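Local structure of endo-beta-mannanase (Opitutaceae bacterium TAV5, 7BOB) at residues F59-P64 / A131-T136; L259-L264 / T295-R300; Q421-H426 / S575-Y580. The protein hydrolyses beta-1,4-mannosidic linkages, probably releasing sugar units from chain ends, as a homotrimeric exo-beta-1,4-mannosidase of glycoside hydrolase family 5. All coordinates share one frame; numbering follows the deposited sequence.

Interaction 1 of 3, residues F59-P64 / A131-T136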
loop_
_atom_site.group_PDB
_atom_site.type_symbol
_atom_site.label_atom_id
_atom_site.label_comp_id
_atom_site.label_asym_id
_atom_site.label_seq_id
_atom_site.Cartn_x
_atom_site.Cartn_y
_atom_site.Cartn_z
ATOM N N PHE A 59 27.136 15.540 -21.267
ATOM C CA PHE A 59 27.377 14.147 -21.584
ATOM C C PHE A 59 27.706 13.394 -20.299
ATOM O O PHE A 59 27.956 13.988 -19.246
ATOM C CB PHE A 59 28.469 14.006 -22.657
ATOM C CG PHE A 59 29.839 14.441 -22.215
ATOM C CD1 PHE A 59 30.397 15.616 -22.699
ATOM C CD2 PHE A 59 30.601 13.655 -21.363
ATOM C CE1 PHE A 59 31.663 16.015 -22.322
ATOM C CE2 PHE A 59 31.887 14.056 -20.978
ATOM C CZ PHE A 59 32.404 15.236 -21.452
ATOM N N PHE A 60 27.719 12.071 -20.390
ATOM C CA PHE A 60 27.630 11.235 -19.205
ATOM C C PHE A 60 28.829 10.309 -19.105
ATOM O O PHE A 60 29.103 9.526 -20.023
ATOM C CB PHE A 60 26.310 10.471 -19.238
ATOM C CG PHE A 60 25.165 11.360 -19.540
ATOM C CD1 PHE A 60 24.643 12.182 -18.558
ATOM C CD2 PHE A 60 24.679 11.472 -20.836
ATOM C CE1 PHE A 60 23.584 13.057 -18.841
ATOM C CE2 PHE A 60 23.649 12.335 -21.128
ATOM C CZ PHE A 60 23.104 13.135 -20.130
ATOM N N VAL A 61 29.544 10.417 -17.990
ATOM C CA VAL A 61 30.670 9.542 -17.693
ATOM C C VAL A 61 30.081 8.289 -17.057
ATOM O O VAL A 61 29.792 8.264 -15.856
ATOM C CB VAL A 61 31.688 10.259 -16.787
ATOM C CG1 VAL A 61 32.908 9.394 -16.524
ATOM C CG2 VAL A 61 32.116 11.587 -17.432
ATOM N N ARG A 62 29.821 7.265 -17.867
ATOM C CA ARG A 62 29.141 6.075 -17.363
ATOM C C ARG A 62 30.111 5.276 -16.491
ATOM O O ARG A 62 31.096 4.711 -16.991
ATOM C CB ARG A 62 28.588 5.238 -18.512
ATOM C CG ARG A 62 27.486 4.298 -18.060
ATOM C CD ARG A 62 26.834 3.557 -19.225
ATOM N NE ARG A 62 27.781 2.693 -19.927
ATOM C CZ ARG A 62 27.417 1.699 -20.728
ATOM N NH1 ARG A 62 26.129 1.436 -20.919
ATOM N NH2 ARG A 62 28.330 0.952 -21.321
ATOM N N TRP A 63 29.823 5.249 -15.184
ATOM C CA TRP A 63 30.708 4.687 -14.162
ATOM C C TRP A 63 31.202 3.274 -14.458
ATOM O O TRP A 63 32.413 3.042 -14.330
ATOM C CB TRP A 63 29.997 4.725 -12.803
ATOM C CG TRP A 63 30.892 4.549 -11.619
ATOM C CD1 TRP A 63 32.242 4.348 -11.628
ATOM C CD2 TRP A 63 30.497 4.573 -10.238
ATOM N NE1 TRP A 63 32.711 4.237 -10.340
ATOM C CE2 TRP A 63 31.659 4.370 -9.469
ATOM C CE3 TRP A 63 29.271 4.734 -9.582
ATOM C CZ2 TRP A 63 31.639 4.340 -8.076
ATOM C CZ3 TRP A 63 29.252 4.697 -8.199
ATOM C CH2 TRP A 63 30.436 4.502 -7.462
ATOM N N PRO A 64 30.357 2.293 -14.814
ATOM C CA PRO A 64 30.906 0.959 -15.131
ATOM C C PRO A 64 31.976 1.004 -16.201
ATOM O O PRO A 64 32.958 0.251 -16.117
ATOM C CB PRO A 64 29.682 0.171 -15.609
ATOM C CG PRO A 64 28.630 1.242 -15.944
ATOM C CD PRO A 64 28.886 2.317 -14.942
ATOM N N ALA A 131 33.467 8.354 -3.636
ATOM C CA ALA A 131 34.326 9.516 -3.437
ATOM C C ALA A 131 35.596 9.408 -4.276
ATOM O O ALA A 131 35.978 10.356 -4.973
ATOM C CB ALA A 131 34.674 9.665 -1.955
ATOM N N ALA A 132 36.257 8.252 -4.234
ATOM C CA ALA A 132 37.485 8.094 -5.008
ATOM C C ALA A 132 37.210 8.266 -6.493
ATOM O O ALA A 132 37.996 8.894 -7.209
ATOM C CB ALA A 132 38.108 6.732 -4.733
ATOM N N TYR A 133 36.076 7.743 -6.965
ATOM C CA TYR A 133 35.724 7.873 -8.378
ATOM C C TYR A 133 35.463 9.326 -8.751
ATOM O O TYR A 133 35.871 9.781 -9.824
ATOM C CB TYR A 133 34.501 7.009 -8.685
ATOM C CG TYR A 133 33.809 7.310 -9.997
ATOM C CD1 TYR A 133 34.423 7.028 -11.215
ATOM C CD2 TYR A 133 32.521 7.852 -10.014
ATOM C CE1 TYR A 133 33.775 7.283 -12.425
ATOM C CE2 TYR A 133 31.862 8.121 -11.210
ATOM C CZ TYR A 133 32.489 7.829 -12.411
ATOM O OH TYR A 133 31.831 8.085 -13.595
ATOM N N ALA A 134 34.792 10.073 -7.877
ATOM C CA ALA A 134 34.562 11.484 -8.163
ATOM C C ALA A 134 35.879 12.247 -8.228
ATOM O O ALA A 134 36.087 13.078 -9.123
ATOM C CB ALA A 134 33.641 12.098 -7.110
ATOM N N ARG A 135 36.778 11.982 -7.277
ATOM C CA ARG A 135 38.077 12.644 -7.295
ATOM C C ARG A 135 38.871 12.265 -8.542
ATOM O O ARG A 135 39.496 13.133 -9.169
ATOM C CB ARG A 135 38.855 12.303 -6.024
ATOM C CG ARG A 135 40.226 12.971 -5.994
ATOM C CD ARG A 135 40.855 12.943 -4.610
ATOM N NE ARG A 135 40.982 11.567 -4.135
ATOM C CZ ARG A 135 40.248 11.031 -3.158
ATOM N NH1 ARG A 135 39.324 11.759 -2.531
ATOM N NH2 ARG A 135 40.441 9.760 -2.803
ATOM N N THR A 136 38.800 10.999 -8.957
ATOM C CA THR A 136 39.554 10.560 -10.128
ATOM C C THR A 136 39.094 11.269 -11.391
ATOM O O THR A 136 39.917 11.742 -12.182
ATOM C CB THR A 136 39.421 9.061 -10.315
ATOM O OG1 THR A 136 39.928 8.389 -9.157
ATOM C CG2 THR A 136 40.188 8.642 -11.553
#
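W63 and Y133 both carry CG anti to the backbone N (chi1 -164° and 165°), and these two torsions lay the indole and the phenol one over the other. The five-membered ring of W63 stacks face to face on the Y133 ring, with centroids 3.6 Å apart and planes inclined by only 15°. W63 CD1 stands over the middle of the phenol, 3.4 Å from Y133 CE1, while W63 NE1 lies above the root of the ring, 3.3 Å from Y133 CG. The six-membered part of the indole overhangs the CD2 edge of the phenol, with W63 CZ2 the atom of it nearest Y133 CB.

At the far end of the phenol, V61 comes alongside: its CG1 packs 3.4 Å from Y133 OH. The carbonyl V61 O also approaches that hydroxyl near the ring plane, at 3.0 Å from Y133 OH, but the angle is too poor for a hydrogen bond. The hydroxyl bonds instead to L99 O on the neighbouring barrel strand 94-101, so the phenol links helix 124-141 to that strand while its face supports the start of helix 63-66. F100 meets the W63 ring edge-to-face.

A leucine in place of Y133 would probably strip the indole of its flat partner and leave L99 O without this donor.

Both aromatic polar groups are thus satisfied in a buried setting: W63 NE1 bonds E67 OE1, which probably enriches the indole electrons a little, and the Y133 hydroxyl is engaged by L99 O. These bonds hold the indole N-H and the far end of the phenol in place, while the stack, held by dispersion, limits how the phenol can turn about CB-CG.

Interaction 2 of 3, residues L259-L264 / T295-R300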
loop_
_atom_site.group_PDB
_atom_site.type_symbol
_atom_site.label_atom_id
_atom_site.label_comp_id
_atom_site.label_asym_id
_atom_site.label_seq_id
_atom_site.Cartn_x
_atom_site.Cartn_y
_atom_site.Cartn_z
ATOM N N LEU A 259 -2.443 23.498 -19.181
ATOM C CA LEU A 259 -1.983 22.850 -17.942
ATOM C C LEU A 259 -0.615 22.201 -18.142
ATOM O O LEU A 259 0.341 22.506 -17.423
ATOM C CB LEU A 259 -2.997 21.805 -17.444
ATOM C CG LEU A 259 -2.737 21.082 -16.087
ATOM C CD1 LEU A 259 -1.725 19.916 -16.195
ATOM C CD2 LEU A 259 -2.268 22.029 -14.991
ATOM N N THR A 260 -0.511 21.294 -19.115
ATOM C CA THR A 260 0.769 20.665 -19.418
ATOM C C THR A 260 1.862 21.715 -19.628
ATOM O O THR A 260 2.954 21.610 -19.052
ATOM C CB THR A 260 0.656 19.780 -20.662
ATOM O OG1 THR A 260 -0.334 18.765 -20.465
ATOM C CG2 THR A 260 2.006 19.118 -20.986
ATOM N N ARG A 261 1.567 22.753 -20.429
ATOM C CA ARG A 261 2.555 23.809 -20.682
ATOM C C ARG A 261 2.934 24.561 -19.417
ATOM O O ARG A 261 4.035 25.104 -19.345
ATOM C CB ARG A 261 2.046 24.831 -21.708
ATOM C CG ARG A 261 1.819 24.263 -23.097
ATOM C CD ARG A 261 0.992 25.220 -23.933
ATOM N NE ARG A 261 0.878 24.780 -25.321
ATOM C CZ ARG A 261 0.598 25.583 -26.346
ATOM N NH1 ARG A 261 0.390 26.885 -26.142
ATOM N NH2 ARG A 261 0.515 25.077 -27.573
ATOM N N SER A 262 2.072 24.598 -18.409
ATOM C CA SER A 262 2.486 25.329 -17.220
ATOM C C SER A 262 3.381 24.511 -16.282
ATOM O O SER A 262 3.904 25.071 -15.311
ATOM C CB SER A 262 1.254 25.813 -16.464
ATOM O OG SER A 262 0.590 24.710 -15.843
ATOM N N LEU A 263 3.575 23.215 -16.532
ATOM C CA LEU A 263 4.266 22.374 -15.552
ATOM C C LEU A 263 5.733 22.769 -15.402
ATOM O O LEU A 263 6.207 23.071 -14.299
ATOM C CB LEU A 263 4.158 20.907 -15.963
ATOM C CG LEU A 263 2.759 20.313 -15.894
ATOM C CD1 LEU A 263 2.734 19.018 -16.718
ATOM C CD2 LEU A 263 2.396 20.056 -14.435
ATOM N N LEU A 264 6.475 22.756 -16.504
ATOM C CA LEU A 264 7.909 23.038 -16.411
ATOM C C LEU A 264 8.182 24.443 -15.864
ATOM O O LEU A 264 8.972 24.564 -14.909
ATOM C CB LEU A 264 8.542 22.765 -17.777
ATOM C CG LEU A 264 10.055 22.615 -17.917
ATOM C CD1 LEU A 264 10.589 21.689 -16.858
ATOM C CD2 LEU A 264 10.412 22.102 -19.322
ATOM N N THR A 295 4.447 20.348 -31.364
ATOM C CA THR A 295 5.697 20.534 -30.639
ATOM C C THR A 295 6.215 21.954 -30.817
ATOM O O THR A 295 6.772 22.553 -29.885
ATOM C CB THR A 295 6.730 19.498 -31.099
ATOM O OG1 THR A 295 6.975 19.627 -32.510
ATOM C CG2 THR A 295 6.201 18.074 -30.798
ATOM N N ASP A 296 5.994 22.526 -31.998
ATOM C CA ASP A 296 6.422 23.898 -32.264
ATOM C C ASP A 296 5.684 24.892 -31.361
ATOM O O ASP A 296 6.305 25.750 -30.716
ATOM C CB ASP A 296 6.212 24.182 -33.755
ATOM C CG ASP A 296 6.310 25.626 -34.104
ATOM O OD1 ASP A 296 7.377 26.228 -33.905
ATOM O OD2 ASP A 296 5.307 26.153 -34.599
ATOM N N ALA A 297 4.359 24.758 -31.265
ATOM C CA ALA A 297 3.593 25.651 -30.393
ATOM C C ALA A 297 3.946 25.430 -28.926
ATOM O O ALA A 297 4.030 26.394 -28.148
ATOM C CB ALA A 297 2.090 25.452 -30.610
ATOM N N TYR A 298 4.175 24.165 -28.532
ATOM C CA TYR A 298 4.558 23.880 -27.154
ATOM C C TYR A 298 5.857 24.584 -26.795
ATOM O O TYR A 298 5.964 25.224 -25.739
ATOM C CB TYR A 298 4.692 22.364 -26.954
ATOM C CG TYR A 298 5.281 21.958 -25.624
ATOM C CD1 TYR A 298 4.486 21.898 -24.481
ATOM C CD2 TYR A 298 6.623 21.605 -25.513
ATOM C CE1 TYR A 298 5.011 21.516 -23.257
ATOM C CE2 TYR A 298 7.164 21.197 -24.288
ATOM C CZ TYR A 298 6.356 21.161 -23.168
ATOM O OH TYR A 298 6.888 20.780 -21.955
ATOM N N LEU A 299 6.860 24.470 -27.667
ATOM C CA LEU A 299 8.149 25.072 -27.368
ATOM C C LEU A 299 8.032 26.584 -27.294
ATOM O O LEU A 299 8.619 27.210 -26.400
ATOM C CB LEU A 299 9.184 24.650 -28.409
ATOM C CG LEU A 299 9.538 23.156 -28.372
ATOM C CD1 LEU A 299 10.511 22.812 -29.475
ATOM C CD2 LEU A 299 10.091 22.736 -27.016
ATOM N N ARG A 300 7.236 27.184 -28.195
ATOM C CA ARG A 300 7.077 28.635 -28.169
ATOM C C ARG A 300 6.392 29.108 -26.900
ATOM O O ARG A 300 6.512 30.289 -26.552
ATOM C CB ARG A 300 6.310 29.125 -29.414
ATOM C CG ARG A 300 7.249 29.175 -30.634
ATOM C CD ARG A 300 6.528 28.964 -31.960
ATOM N NE ARG A 300 7.505 28.867 -33.043
ATOM C CZ ARG A 300 8.222 29.899 -33.501
ATOM N NH1 ARG A 300 8.058 31.105 -32.980
ATOM N NH2 ARG A 300 9.112 29.723 -34.472
HETATM O O HOH W 1 5.748 21.518 -19.204
#
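R261 reaches across to helix 292-309, where it meets A297 and Y298. Its CG rests against the ring of Y298, 3.8 Å from CD1, and farther out the guanidinium lies by A297, early in the helix, with R261 NH2 at 3.4 Å from A297 CB and A297 O over its face, toward the rim. The chain is extended from CG to NE, which is how one side chain spans both residues; the guanidinium plane stands 69° from the phenol. T260 CG2 adds a loose touch farther along the same edge of the ring, 4.5 Å from Y298 CE1.

One shell out, R261 NE is tied to L255 O in the loop ahead of its own helix, so the guanidinium is steered from the near side. The Y298 hydroxyl is reached by a water that donates to it at 3.1 Å (water O to Y298 OH). The same water donates to T260 O and accepts from L264 N. These two backbone atoms, T260 O and L264 N, are 4.5 Å apart: the water has been inserted where the usual helical bond would run, and T260 O instead receives L263 N.

Helices 258-272 and 292-309 follow successive parallel strands, 237-241 and 277-282, and their segments cross at -46°, 10.6 Å apart at closest approach. Such neighbouring helices form the outer layer of the (beta/alpha)8 barrel characteristic of glycoside hydrolase family 5.

Interaction 3 of 3, residues Q421-H426 / S575-Y580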
loop_
_atom_site.group_PDB
_atom_site.type_symbol
_atom_site.label_atom_id
_atom_site.label_comp_id
_atom_site.label_asym_id
_atom_site.label_seq_id
_atom_site.Cartn_x
_atom_site.Cartn_y
_atom_site.Cartn_z
ATOM N N GLN A 421 -3.101 31.493 -13.631
ATOM C CA GLN A 421 -2.643 32.005 -14.920
ATOM C C GLN A 421 -3.775 32.056 -15.931
ATOM O O GLN A 421 -3.720 32.853 -16.867
ATOM C CB GLN A 421 -1.499 31.151 -15.491
ATOM C CG GLN A 421 -0.260 31.114 -14.639
ATOM C CD GLN A 421 0.966 30.521 -15.371
ATOM O OE1 GLN A 421 0.859 29.594 -16.185
ATOM N NE2 GLN A 421 2.121 31.076 -15.076
ATOM N N SER A 422 -4.793 31.199 -15.788
ATOM C CA SER A 422 -5.956 31.324 -16.662
ATOM C C SER A 422 -6.806 32.540 -16.290
ATOM O O SER A 422 -7.457 33.141 -17.161
ATOM C CB SER A 422 -6.784 30.045 -16.620
ATOM O OG SER A 422 -6.275 29.100 -17.537
ATOM N N ALA A 423 -6.807 32.926 -15.013
ATOM C CA ALA A 423 -7.355 34.221 -14.615
ATOM C C ALA A 423 -6.421 35.360 -14.961
ATOM O O ALA A 423 -6.653 36.486 -14.513
ATOM C CB ALA A 423 -7.643 34.252 -13.116
ATOM N N GLU A 424 -5.348 35.073 -15.700
ATOM C CA GLU A 424 -4.421 36.092 -16.177
ATOM C C GLU A 424 -3.717 36.796 -15.018
ATOM O O GLU A 424 -3.435 37.998 -15.071
ATOM C CB GLU A 424 -5.129 37.084 -17.103
ATOM C CG GLU A 424 -5.564 36.404 -18.394
ATOM C CD GLU A 424 -6.358 37.310 -19.305
ATOM O OE1 GLU A 424 -5.961 38.491 -19.469
ATOM O OE2 GLU A 424 -7.381 36.833 -19.853
ATOM N N GLU A 425 -3.415 36.030 -13.969
ATOM C CA GLU A 425 -2.503 36.470 -12.923
ATOM C C GLU A 425 -1.079 36.015 -13.232
ATOM O O GLU A 425 -0.870 35.036 -13.949
ATOM C CB GLU A 425 -2.944 35.927 -11.568
ATOM C CG GLU A 425 -4.361 36.353 -11.191
ATOM C CD GLU A 425 -4.379 37.670 -10.458
ATOM O OE1 GLU A 425 -3.294 38.249 -10.224
ATOM O OE2 GLU A 425 -5.474 38.132 -10.111
ATOM N N HIS A 426 -0.102 36.764 -12.710
ATOM C CA HIS A 426 1.306 36.371 -12.735
ATOM C C HIS A 426 1.635 35.754 -11.381
ATOM O O HIS A 426 1.567 36.435 -10.351
ATOM C CB HIS A 426 2.238 37.555 -13.019
ATOM C CG HIS A 426 2.121 38.108 -14.408
ATOM N ND1 HIS A 426 1.888 37.316 -15.514
ATOM C CD2 HIS A 426 2.202 39.381 -14.870
ATOM C CE1 HIS A 426 1.825 38.076 -16.594
ATOM N NE2 HIS A 426 2.016 39.332 -16.231
ATOM N N SER A 575 -14.949 27.876 -14.488
ATOM C CA SER A 575 -15.449 28.275 -13.179
ATOM C C SER A 575 -14.405 28.028 -12.090
ATOM O O SER A 575 -14.260 28.844 -11.168
ATOM C CB SER A 575 -16.768 27.562 -12.880
ATOM O OG SER A 575 -16.602 26.166 -12.789
ATOM N N TRP A 576 -13.642 26.930 -12.187
ATOM C CA TRP A 576 -12.529 26.748 -11.256
ATOM C C TRP A 576 -11.657 27.999 -11.214
ATOM O O TRP A 576 -11.336 28.529 -10.144
ATOM C CB TRP A 576 -11.681 25.532 -11.655
ATOM C CG TRP A 576 -12.399 24.230 -11.580
ATOM C CD1 TRP A 576 -13.632 23.999 -11.024
ATOM C CD2 TRP A 576 -11.951 22.973 -12.098
ATOM N NE1 TRP A 576 -13.971 22.680 -11.162
ATOM C CE2 TRP A 576 -12.958 22.024 -11.814
ATOM C CE3 TRP A 576 -10.791 22.554 -12.770
ATOM C CZ2 TRP A 576 -12.838 20.677 -12.172
ATOM C CZ3 TRP A 576 -10.676 21.226 -13.138
ATOM C CH2 TRP A 576 -11.689 20.296 -12.830
ATOM N N SER A 577 -11.287 28.503 -12.383
ATOM C CA SER A 577 -10.406 29.654 -12.419
ATOM C C SER A 577 -11.153 30.919 -11.987
ATOM O O SER A 577 -10.619 31.752 -11.249
ATOM C CB SER A 577 -9.821 29.766 -13.824
ATOM O OG SER A 577 -9.253 31.024 -14.071
ATOM N N ALA A 578 -12.414 31.051 -12.390
ATOM C CA ALA A 578 -13.207 32.190 -11.934
ATOM C C ALA A 578 -13.336 32.222 -10.412
ATOM O O ALA A 578 -13.494 33.301 -9.830
ATOM C CB ALA A 578 -14.592 32.152 -12.583
ATOM N N TRP A 579 -13.252 31.058 -9.755
ATOM C CA TRP A 579 -13.307 31.009 -8.294
ATOM C C TRP A 579 -12.227 31.882 -7.662
ATOM O O TRP A 579 -12.508 32.667 -6.745
ATOM C CB TRP A 579 -13.162 29.568 -7.796
ATOM C CG TRP A 579 -13.058 29.506 -6.300
ATOM C CD1 TRP A 579 -11.915 29.536 -5.555
ATOM C CD2 TRP A 579 -14.152 29.442 -5.360
ATOM N NE1 TRP A 579 -12.225 29.474 -4.212
ATOM C CE2 TRP A 579 -13.591 29.423 -4.068
ATOM C CE3 TRP A 579 -15.546 29.414 -5.493
ATOM C CZ2 TRP A 579 -14.371 29.362 -2.916
ATOM C CZ3 TRP A 579 -16.326 29.353 -4.347
ATOM C CH2 TRP A 579 -15.735 29.333 -3.077
ATOM N N TYR A 580 -10.966 31.727 -8.105
ATOM C CA TYR A 580 -9.888 32.512 -7.501
ATOM C C TYR A 580 -10.097 34.004 -7.731
ATOM O O TYR A 580 -9.838 34.821 -6.834
ATOM C CB TYR A 580 -8.525 32.088 -8.052
ATOM C CG TYR A 580 -8.110 30.710 -7.634
ATOM C CD1 TYR A 580 -7.415 30.502 -6.441
ATOM C CD2 TYR A 580 -8.423 29.616 -8.415
ATOM C CE1 TYR A 580 -7.052 29.241 -6.040
ATOM C CE2 TYR A 580 -8.065 28.356 -8.029
ATOM C CZ TYR A 580 -7.376 28.177 -6.844
ATOM O OH TYR A 580 -7.027 26.915 -6.479
#
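S577 plants its hydroxyl against S422 and A423, where helix 406-422 ends in a Schellman motif. E424, with positive phi, is the C-prime residue of this motif: E425 N turns back to L420 O, and E424 N makes a weak bond to Q421 O. The helix belongs to the alpha/beta domain that follows the barrel, bridging its parallel strands 385-389 and 427-431 in a beta-alpha-beta crossover, and it packs here against the C-terminal helix 569-583.

The tight part is very small. S577 is buried, and its side chain, with OG anti to the backbone N (chi1 164°), brings OG to the end of the helix. It sits 3.7 Å from S422 CB and equally 3.7 Å from A423 CB, with the two backbones close enough to bring the CA atoms of A423 and S577 to 5.9 Å. Side chains this short are what permit such an approach. Deeper along the same face, Y580 and W576 pack on L419, continuing the helix pairing away from the exposed end.

S422 stands at the boundary, its CB against S577 although the residue is exposed. Beyond it the contact is loose: E424 is on the open side, and neither it nor H426 touches 575-580. E425 swings to its own partners, a salt bridge to R444 and a hydrogen bond to T384.

The S577 hydroxyl, finally, bonds to L419 O; A423 N lies 3.2 Å from S577 OG, but at an angle too poor for a hydrogen bond.

Interactions 1 and 2 lie on the barrel, interaction 3 in the domain that follows it. Interaction 1 lies at the carboxyl end of barrel strand 56-62, the end where family 5 enzymes generally hold their active site, though none of its residues can be assigned a catalytic role here. Interaction 2 is on another flank of the barrel wall, its centre 34 Å from that of interaction 1 and its nearest atoms about 16 Å away. Interactions 2 and 3 are neighbours, with centres 18 Å apart: S262 touches Q421, so helix 406-422 packs on the barrel with one face and on helix 569-583 with another. Interactions 1 and 3 lie on opposite sides of the chain's centre, 47 Å between centres.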